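Local atomic coordinates of ABC transporter, substrate-binding protein (Streptococcus pneumoniae, PDB entry 5G62), a protein that binds short- and long-chain fructooligosaccharides, preferring tetrasaccharides and larger, and serves as the solute-binding component of the FusABC-MsmK importer. Residues G190-K195 and Y267-K272; N338-Y343 and E373-T378. The protein carries 2 engineered substitutions. All coordinates share one frame; numbering follows the deposited sequence.

How the contacts relate
Contacts 1 and 2 meet the same bound oligosaccharide at its fructose units B and C. Their centres lie about 22 Å apart and their nearest atoms about 7 Å. Both are buried, contact 1 nearer the centre of the molecule (about 11 Å against about 17 Å, centre to centre). It sets a loop against the end of strand 264-269, whereas contact 2 joins the ends of helices 332-340 and 371-378. The chemistry differs: 190-195 and 267-272 meet through backbone and CB atoms laid over a phenylalanine ring and one hydroxyl-carboxylate bond, offering the sugar an indole face, the indole N-H and a weakly bonding amide, while 338-343 and 373-378 converge on an arginine hydrogen-bonded to the sugar.

Contact 1 of 2, residues G190-K195 and Y267-K272; sequences GNEDFK and YFTWDK. With FRU (beta-D-fructofuranose), chain C; FRU (beta-D-fructofuranose), chain B.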
loop_
_atom_site.group_PDB
_atom_site.type_symbol
_atom_site.label_atom_id
_atom_site.label_comp_id
_atom_site.label_asym_id
_atom_site.label_seq_id
_atom_site.Cartn_x
_atom_site.Cartn_y
_atom_site.Cartn_z
ATOM N N GLY A 190 6.136 -3.642 1.144
ATOM C CA GLY A 190 5.641 -2.919 -0.023
ATOM C C GLY A 190 5.537 -3.746 -1.297
ATOM O O GLY A 190 5.660 -4.978 -1.314
ATOM N N ASN A 191 5.279 -3.025 -2.391
ATOM C CA ASN A 191 4.817 -3.606 -3.643
ATOM C C ASN A 191 5.906 -4.360 -4.406
ATOM O O ASN A 191 5.587 -5.137 -5.305
ATOM C CB ASN A 191 4.237 -2.509 -4.545
ATOM C CG ASN A 191 3.031 -1.847 -3.908
ATOM O OD1 ASN A 191 2.406 -2.409 -3.003
ATOM N ND2 ASN A 191 2.701 -0.685 -4.376
ATOM N N GLU A 192 7.159 -4.142 -4.071
ATOM C CA GLU A 192 8.260 -4.695 -4.842
ATOM C C GLU A 192 8.998 -5.824 -4.120
ATOM O O GLU A 192 9.964 -6.370 -4.671
ATOM C CB GLU A 192 9.198 -3.559 -5.233
ATOM C CG GLU A 192 8.663 -2.688 -6.389
ATOM C CD GLU A 192 7.514 -1.760 -5.982
ATOM O OE1 GLU A 192 7.622 -1.089 -4.956
ATOM O OE2 GLU A 192 6.503 -1.757 -6.682
ATOM N N ASP A 193 8.533 -6.230 -2.937
ATOM C CA ASP A 193 9.136 -7.329 -2.185
ATOM C C ASP A 193 8.793 -8.701 -2.804
ATOM O O ASP A 193 7.828 -8.831 -3.537
ATOM C CB ASP A 193 8.671 -7.313 -0.743
ATOM C CG ASP A 193 9.519 -8.223 0.145
ATOM O OD1 ASP A 193 10.755 -8.109 0.067
ATOM O OD2 ASP A 193 8.940 -9.026 0.904
ATOM N N PHE A 194 9.574 -9.740 -2.452
ATOM C CA PHE A 194 9.387 -11.090 -2.986
ATOM C C PHE A 194 8.480 -11.979 -2.113
ATOM O O PHE A 194 8.283 -13.142 -2.452
ATOM C CB PHE A 194 10.765 -11.797 -3.187
ATOM C CG PHE A 194 11.606 -11.877 -1.913
ATOM C CD1 PHE A 194 11.323 -12.815 -0.907
ATOM C CD2 PHE A 194 12.656 -10.974 -1.695
ATOM C CE1 PHE A 194 12.100 -12.877 0.283
ATOM C CE2 PHE A 194 13.422 -11.023 -0.508
ATOM C CZ PHE A 194 13.153 -11.992 0.481
ATOM N N LYS A 195 7.923 -11.469 -1.001
ATOM C CA LYS A 195 7.269 -12.328 -0.018
ATOM C C LYS A 195 5.998 -12.997 -0.551
ATOM O O LYS A 195 5.556 -13.997 0.014
ATOM C CB LYS A 195 6.977 -11.526 1.263
ATOM C CG LYS A 195 5.827 -10.466 1.137
ATOM C CD LYS A 195 5.426 -9.952 2.540
ATOM C CE LYS A 195 6.613 -9.347 3.306
ATOM N NZ LYS A 195 7.298 -8.182 2.665
ATOM N N TYR A 267 10.096 -10.268 -11.641
ATOM C CA TYR A 267 10.218 -9.193 -10.667
ATOM C C TYR A 267 8.842 -8.961 -10.060
ATOM O O TYR A 267 7.852 -9.522 -10.517
ATOM C CB TYR A 267 10.778 -7.890 -11.294
ATOM C CG TYR A 267 9.793 -7.131 -12.172
ATOM C CD1 TYR A 267 9.536 -7.526 -13.490
ATOM C CD2 TYR A 267 9.103 -6.018 -11.676
ATOM C CE1 TYR A 267 8.610 -6.855 -14.297
ATOM C CE2 TYR A 267 8.167 -5.326 -12.470
ATOM C CZ TYR A 267 7.923 -5.732 -13.759
ATOM O OH TYR A 267 7.017 -5.046 -14.527
ATOM N N PHE A 268 8.785 -8.082 -9.055
ATOM C CA PHE A 268 7.549 -7.827 -8.305
ATOM C C PHE A 268 7.163 -6.345 -8.351
ATOM O O PHE A 268 8.009 -5.486 -8.124
ATOM C CB PHE A 268 7.703 -8.259 -6.836
ATOM C CG PHE A 268 8.095 -9.694 -6.656
ATOM C CD1 PHE A 268 9.446 -10.101 -6.805
ATOM C CD2 PHE A 268 7.153 -10.653 -6.381
ATOM C CE1 PHE A 268 9.820 -11.429 -6.657
ATOM C CE2 PHE A 268 7.523 -12.008 -6.223
ATOM C CZ PHE A 268 8.849 -12.391 -6.345
ATOM N N THR A 269 5.874 -6.056 -8.535
ATOM C CA THR A 269 5.418 -4.673 -8.422
ATOM C C THR A 269 3.887 -4.643 -8.382
ATOM O O THR A 269 3.217 -5.631 -8.680
ATOM C CB THR A 269 5.967 -3.766 -9.560
ATOM O OG1 THR A 269 5.832 -2.369 -9.215
ATOM C CG2 THR A 269 5.277 -4.061 -10.886
ATOM N N TRP A 270 3.335 -3.475 -8.041
ATOM C CA TRP A 270 1.867 -3.350 -8.089
ATOM C C TRP A 270 1.324 -3.548 -9.502
ATOM O O TRP A 270 0.377 -4.309 -9.701
ATOM C CB TRP A 270 1.407 -1.980 -7.585
ATOM C CG TRP A 270 -0.102 -1.802 -7.525
ATOM C CD1 TRP A 270 -0.923 -1.231 -8.486
ATOM C CD2 TRP A 270 -0.947 -2.077 -6.398
ATOM N NE1 TRP A 270 -2.232 -1.164 -8.014
ATOM C CE2 TRP A 270 -2.271 -1.680 -6.745
ATOM C CE3 TRP A 270 -0.717 -2.631 -5.126
ATOM C CZ2 TRP A 270 -3.349 -1.858 -5.877
ATOM C CZ3 TRP A 270 -1.794 -2.781 -4.257
ATOM C CH2 TRP A 270 -3.085 -2.375 -4.629
ATOM N N ASP A 271 1.874 -2.817 -10.465
ATOM C CA ASP A 271 1.415 -2.789 -11.853
ATOM C C ASP A 271 2.649 -2.721 -12.746
ATOM O O ASP A 271 3.445 -1.771 -12.643
ATOM C CB ASP A 271 0.489 -1.576 -12.069
ATOM C CG ASP A 271 -0.105 -1.464 -13.488
ATOM O OD1 ASP A 271 0.422 -2.025 -14.475
ATOM O OD2 ASP A 271 -1.100 -0.738 -13.614
ATOM N N LYS A 272 2.814 -3.733 -13.619
ATOM C CA LYS A 272 3.954 -3.771 -14.555
ATOM C C LYS A 272 4.124 -2.487 -15.378
ATOM O O LYS A 272 5.234 -2.167 -15.817
ATOM C CB LYS A 272 3.806 -4.954 -15.525
ATOM C CG LYS A 272 2.701 -4.821 -16.547
ATOM C CD LYS A 272 2.529 -6.038 -17.469
ATOM C CE LYS A 272 1.668 -5.670 -18.700
ATOM N NZ LYS A 272 1.404 -6.805 -19.603
HETATM C C1 FRU C . -2.527 2.031 -6.190
HETATM C C2 FRU C . -1.390 2.832 -6.824
HETATM C C3 FRU C . -1.506 2.912 -8.418
HETATM C C4 FRU C . -0.058 3.011 -8.836
HETATM C C5 FRU C . 0.481 2.119 -8.032
HETATM C C6 FRU C . 1.945 2.454 -7.799
HETATM O O1 FRU C . -3.781 2.735 -6.361
HETATM O O3 FRU C . -2.198 4.022 -8.793
HETATM O O4 FRU C . 0.199 2.792 -10.189
HETATM O O5 FRU C . -0.320 2.186 -6.639
HETATM O O6 FRU C . 2.348 1.639 -6.770
HETATM C C1 FRU B . -5.252 1.312 -5.048
HETATM C C2 FRU B . -4.957 1.853 -6.415
HETATM C C3 FRU B . -6.190 2.651 -7.038
HETATM C C4 FRU B . -5.923 2.530 -8.489
HETATM C C5 FRU B . -5.596 1.220 -8.582
HETATM C C6 FRU B . -4.732 0.908 -9.759
HETATM O O1 FRU B . -5.515 2.263 -4.080
HETATM O O3 FRU B . -6.283 3.949 -6.564
HETATM O O4 FRU B . -7.100 2.836 -9.160
HETATM O O5 FRU B . -4.848 0.884 -7.209
HETATM O O6 FRU B . -4.399 -0.440 -9.802
#
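The ring of F268 packs flat beneath the backbone of F194, whose CA stands 3.6 Å from the ring centroid and only 11° off its normal, a CH-pi contact. F194 CB adds apolar contact at 3.6 Å from F268 CE1, and D193 O lies 3.2 Å from F268 CG, so this end of the contact is tight. Next to it, E192 OE2 accepts from T269 OG1 at 2.7 Å through its anti lone pair, the one away from OE1. The bend of E192 at chi2 (73°) brings the acid back to the threonine although its CB starts off to one side.

Toward the sugar the packing is looser. The N191 amide is inclined to the W270 indole, and its ND2 comes no nearer to that residue than 3.7 Å, at CB. The same ND2 makes a weak hydrogen bond to O6 of fructose C. One indole face receives fructose C, while W270 NE1 donates almost straight (166°) to O6 of fructose B at 2.9 Å, in the ring plane. N191 and W270, both established substrate-binding residues, thus make up part of the fructooligosaccharide pocket, where the indole gives the stacking face familiar from protein-carbohydrate recognition.

Contact 2 of 2, residues N338-Y343 and E373-T378; sequences NNWGTY and ELRQKT. With FRU (beta-D-fructofuranose), chain D; FRU (beta-D-fructofuranose), chain B; FRU (beta-D-fructofuranose), chain C.
R375 sets CG anti to its own backbone N (chi1 179°) and stays extended to the guanidinium, while W340, with CG anti to its carbonyl carbon (chi1 -79°), turns its indole back to the arginine although its CB points away. N339 O receives both NE and NH2 of this arginine, each at 3.0 Å; the NE bond is weak, and NH2 approaches from above the carbonyl plane. The amide of N339 stands 78° from the guanidinium plane, and its polar ends are engaged by W121 and E123. R375 NE also forms a salt bridge with E379, holding the group while NH1 faces the sugar.

W340 CD1 sits over the centre of one guanidinium face, 3.4 Å from R375 CZ, with the indole steeply inclined to it. O3 of fructose D lies over the opposite face, toward its rim. At the edge, R375 NH1 donates to O3 of fructose B at 2.7 Å, to O3 of fructose C at 3.0 Å, and weakly to O1 of fructose C, the oxygen joining it to fructose B. W340 NE1 reaches the same O3 of fructose B at 3.0 Å, so two donors share one hydroxyl.

Farther from the sugar, G341 CA packs 3.6 Å from T378 OG1. This hydroxyl donates to L374 O and accepts from a water that accepts the N-H of T342. W340 and R375 are established substrate-binding residues: W340 meets the sugar with its N-H edge and backs the guanidinium, and R375 supplies several N-H donors, together part of the fructooligosaccharide pocket of this solute-binding protein.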
loop_
_atom_site.group_PDB
_atom_site.type_symbol
_atom_site.label_atom_id
_atom_site.label_comp_id
_atom_site.label_asym_id
_atom_site.label_seq_id
_atom_site.Cartn_x
_atom_site.Cartn_y
_atom_site.Cartn_z
ATOM N N ASN A 338 -9.231 14.527 -6.419
ATOM C CA ASN A 338 -8.172 14.575 -5.424
ATOM C C ASN A 338 -7.437 13.239 -5.396
ATOM O O ASN A 338 -6.219 13.190 -5.216
ATOM C CB ASN A 338 -8.718 14.897 -4.021
ATOM C CG ASN A 338 -9.243 16.343 -3.879
ATOM O OD1 ASN A 338 -9.220 17.128 -4.829
ATOM N ND2 ASN A 338 -9.750 16.665 -2.684
ATOM N N ASN A 339 -8.181 12.157 -5.611
ATOM C CA ASN A 339 -7.607 10.823 -5.536
ATOM C C ASN A 339 -6.737 10.502 -6.746
ATOM O O ASN A 339 -5.644 9.957 -6.595
ATOM C CB ASN A 339 -8.722 9.787 -5.389
ATOM C CG ASN A 339 -8.202 8.430 -4.896
ATOM O OD1 ASN A 339 -7.368 8.353 -3.970
ATOM N ND2 ASN A 339 -8.667 7.370 -5.536
ATOM N N TRP A 340 -7.180 10.855 -7.940
ATOM C CA TRP A 340 -6.634 10.274 -9.164
ATOM C C TRP A 340 -6.042 11.260 -10.172
ATOM O O TRP A 340 -5.263 10.828 -11.015
ATOM C CB TRP A 340 -7.710 9.437 -9.857
ATOM C CG TRP A 340 -7.896 8.050 -9.228
ATOM C CD1 TRP A 340 -6.914 7.229 -8.739
ATOM C CD2 TRP A 340 -9.129 7.350 -9.052
ATOM N NE1 TRP A 340 -7.466 6.052 -8.284
ATOM C CE2 TRP A 340 -8.821 6.105 -8.450
ATOM C CE3 TRP A 340 -10.472 7.660 -9.339
ATOM C CZ2 TRP A 340 -9.792 5.181 -8.121
ATOM C CZ3 TRP A 340 -11.443 6.726 -9.022
ATOM C CH2 TRP A 340 -11.095 5.493 -8.408
ATOM N N GLY A 341 -6.371 12.568 -10.112
ATOM C CA GLY A 341 -5.944 13.526 -11.114
ATOM C C GLY A 341 -7.133 14.333 -11.645
ATOM O O GLY A 341 -8.203 14.371 -11.025
ATOM N N THR A 342 -6.957 14.990 -12.795
ATOM C CA THR A 342 -7.965 15.948 -13.249
ATOM C C THR A 342 -8.026 16.018 -14.780
ATOM O O THR A 342 -7.456 15.185 -15.493
ATOM C CB THR A 342 -7.715 17.333 -12.603
ATOM O OG1 THR A 342 -8.827 18.204 -12.854
ATOM C CG2 THR A 342 -6.446 17.989 -13.110
ATOM N N TYR A 343 -8.747 17.035 -15.269
ATOM C CA TYR A 343 -9.077 17.256 -16.674
ATOM C C TYR A 343 -8.692 18.666 -17.118
ATOM O O TYR A 343 -8.500 19.580 -16.314
ATOM C CB TYR A 343 -10.590 17.064 -16.935
ATOM C CG TYR A 343 -11.419 18.077 -16.160
ATOM C CD1 TYR A 343 -11.759 17.850 -14.842
ATOM C CD2 TYR A 343 -11.804 19.291 -16.741
ATOM C CE1 TYR A 343 -12.489 18.790 -14.112
ATOM C CE2 TYR A 343 -12.529 20.241 -16.027
ATOM C CZ TYR A 343 -12.855 19.978 -14.711
ATOM O OH TYR A 343 -13.547 20.884 -13.975
ATOM N N GLU A 373 3.097 7.680 -12.544
ATOM C CA GLU A 373 3.850 8.900 -12.827
ATOM C C GLU A 373 2.917 10.103 -13.008
ATOM O O GLU A 373 3.050 11.120 -12.323
ATOM C CB GLU A 373 4.697 8.681 -14.075
ATOM C CG GLU A 373 5.393 9.912 -14.648
ATOM C CD GLU A 373 6.155 9.577 -15.938
ATOM O OE1 GLU A 373 6.867 8.543 -15.967
ATOM O OE2 GLU A 373 5.997 10.314 -16.932
ATOM N N LEU A 374 1.963 9.993 -13.923
ATOM C CA LEU A 374 1.020 11.097 -14.104
ATOM C C LEU A 374 0.152 11.300 -12.862
ATOM O O LEU A 374 -0.123 12.436 -12.498
ATOM C CB LEU A 374 0.154 10.876 -15.335
ATOM C CG LEU A 374 -0.823 12.013 -15.687
ATOM C CD1 LEU A 374 -0.132 13.401 -15.848
ATOM C CD2 LEU A 374 -1.580 11.632 -16.944
ATOM N N ARG A 375 -0.268 10.213 -12.185
ATOM C CA ARG A 375 -1.058 10.364 -10.951
ATOM C C ARG A 375 -0.306 11.188 -9.901
ATOM O O ARG A 375 -0.856 12.145 -9.339
ATOM C CB ARG A 375 -1.470 9.011 -10.368
ATOM C CG ARG A 375 -2.293 9.086 -9.051
ATOM C CD ARG A 375 -2.790 7.722 -8.561
ATOM N NE ARG A 375 -3.601 7.851 -7.356
ATOM C CZ ARG A 375 -4.201 6.862 -6.668
ATOM N NH1 ARG A 375 -4.126 5.537 -7.003
ATOM N NH2 ARG A 375 -4.948 7.222 -5.615
ATOM N N GLN A 376 0.953 10.836 -9.643
ATOM C CA GLN A 376 1.800 11.580 -8.716
ATOM C C GLN A 376 1.905 13.064 -9.038
ATOM O O GLN A 376 2.017 13.877 -8.124
ATOM C CB GLN A 376 3.221 11.032 -8.711
ATOM C CG GLN A 376 3.431 9.804 -7.922
ATOM C CD GLN A 376 4.852 9.281 -8.118
ATOM O OE1 GLN A 376 5.782 9.813 -7.538
ATOM N NE2 GLN A 376 5.011 8.268 -8.968
ATOM N N LYS A 377 1.961 13.426 -10.311
ATOM C CA LYS A 377 2.062 14.833 -10.674
ATOM C C LYS A 377 0.789 15.631 -10.389
ATOM O O LYS A 377 0.890 16.826 -10.086
ATOM C CB LYS A 377 2.420 14.969 -12.146
ATOM C CG LYS A 377 3.812 14.467 -12.487
ATOM C CD LYS A 377 4.008 14.506 -13.968
ATOM C CE LYS A 377 5.420 14.059 -14.359
ATOM N NZ LYS A 377 5.508 13.868 -15.826
ATOM N N THR A 378 -0.402 15.013 -10.468
ATOM C CA THR A 378 -1.643 15.782 -10.551
ATOM C C THR A 378 -2.663 15.498 -9.455
ATOM O O THR A 378 -3.608 16.272 -9.309
ATOM C CB THR A 378 -2.313 15.557 -11.909
ATOM O OG1 THR A 378 -2.544 14.153 -12.088
ATOM C CG2 THR A 378 -1.424 16.125 -13.066
HETATM C C1 FRU D . -1.143 4.472 -4.937
HETATM C C2 FRU D . -0.309 5.627 -4.712
HETATM C C3 FRU D . -0.695 6.921 -5.431
HETATM C C4 FRU D . 0.400 7.484 -5.712
HETATM C C5 FRU D . 1.259 6.214 -6.071
HETATM C C6 FRU D . 2.721 6.539 -6.289
HETATM O O1 FRU D . -1.372 4.197 -6.323
HETATM O O3 FRU D . -1.529 7.682 -4.666
HETATM O O4 FRU D . 0.319 8.313 -6.836
HETATM O O5 FRU D . 1.049 5.359 -5.187
HETATM O O6 FRU D . 3.288 6.738 -5.033
HETATM C C1 FRU B . -5.252 1.312 -5.048
HETATM C C2 FRU B . -4.957 1.853 -6.415
HETATM C C3 FRU B . -6.190 2.651 -7.038
HETATM C C4 FRU B . -5.923 2.530 -8.489
HETATM C C5 FRU B . -5.596 1.220 -8.582
HETATM C C6 FRU B . -4.732 0.908 -9.759
HETATM O O1 FRU B . -5.515 2.263 -4.080
HETATM O O3 FRU B . -6.283 3.949 -6.564
HETATM O O4 FRU B . -7.100 2.836 -9.160
HETATM O O5 FRU B . -4.848 0.884 -7.209
HETATM O O6 FRU B . -4.399 -0.440 -9.802
HETATM C C1 FRU C . -2.527 2.031 -6.190
HETATM C C2 FRU C . -1.390 2.832 -6.824
HETATM C C3 FRU C . -1.506 2.912 -8.418
HETATM C C4 FRU C . -0.058 3.011 -8.836
HETATM C C5 FRU C . 0.481 2.119 -8.032
HETATM C C6 FRU C . 1.945 2.454 -7.799
HETATM O O1 FRU C . -3.781 2.735 -6.361
HETATM O O3 FRU C . -2.198 4.022 -8.793
HETATM O O4 FRU C . 0.199 2.792 -10.189
HETATM O O5 FRU C . -0.320 2.186 -6.639
HETATM O O6 FRU C . 2.348 1.639 -6.770
HETATM O O HOH W 1 -4.522 14.607 -14.373
#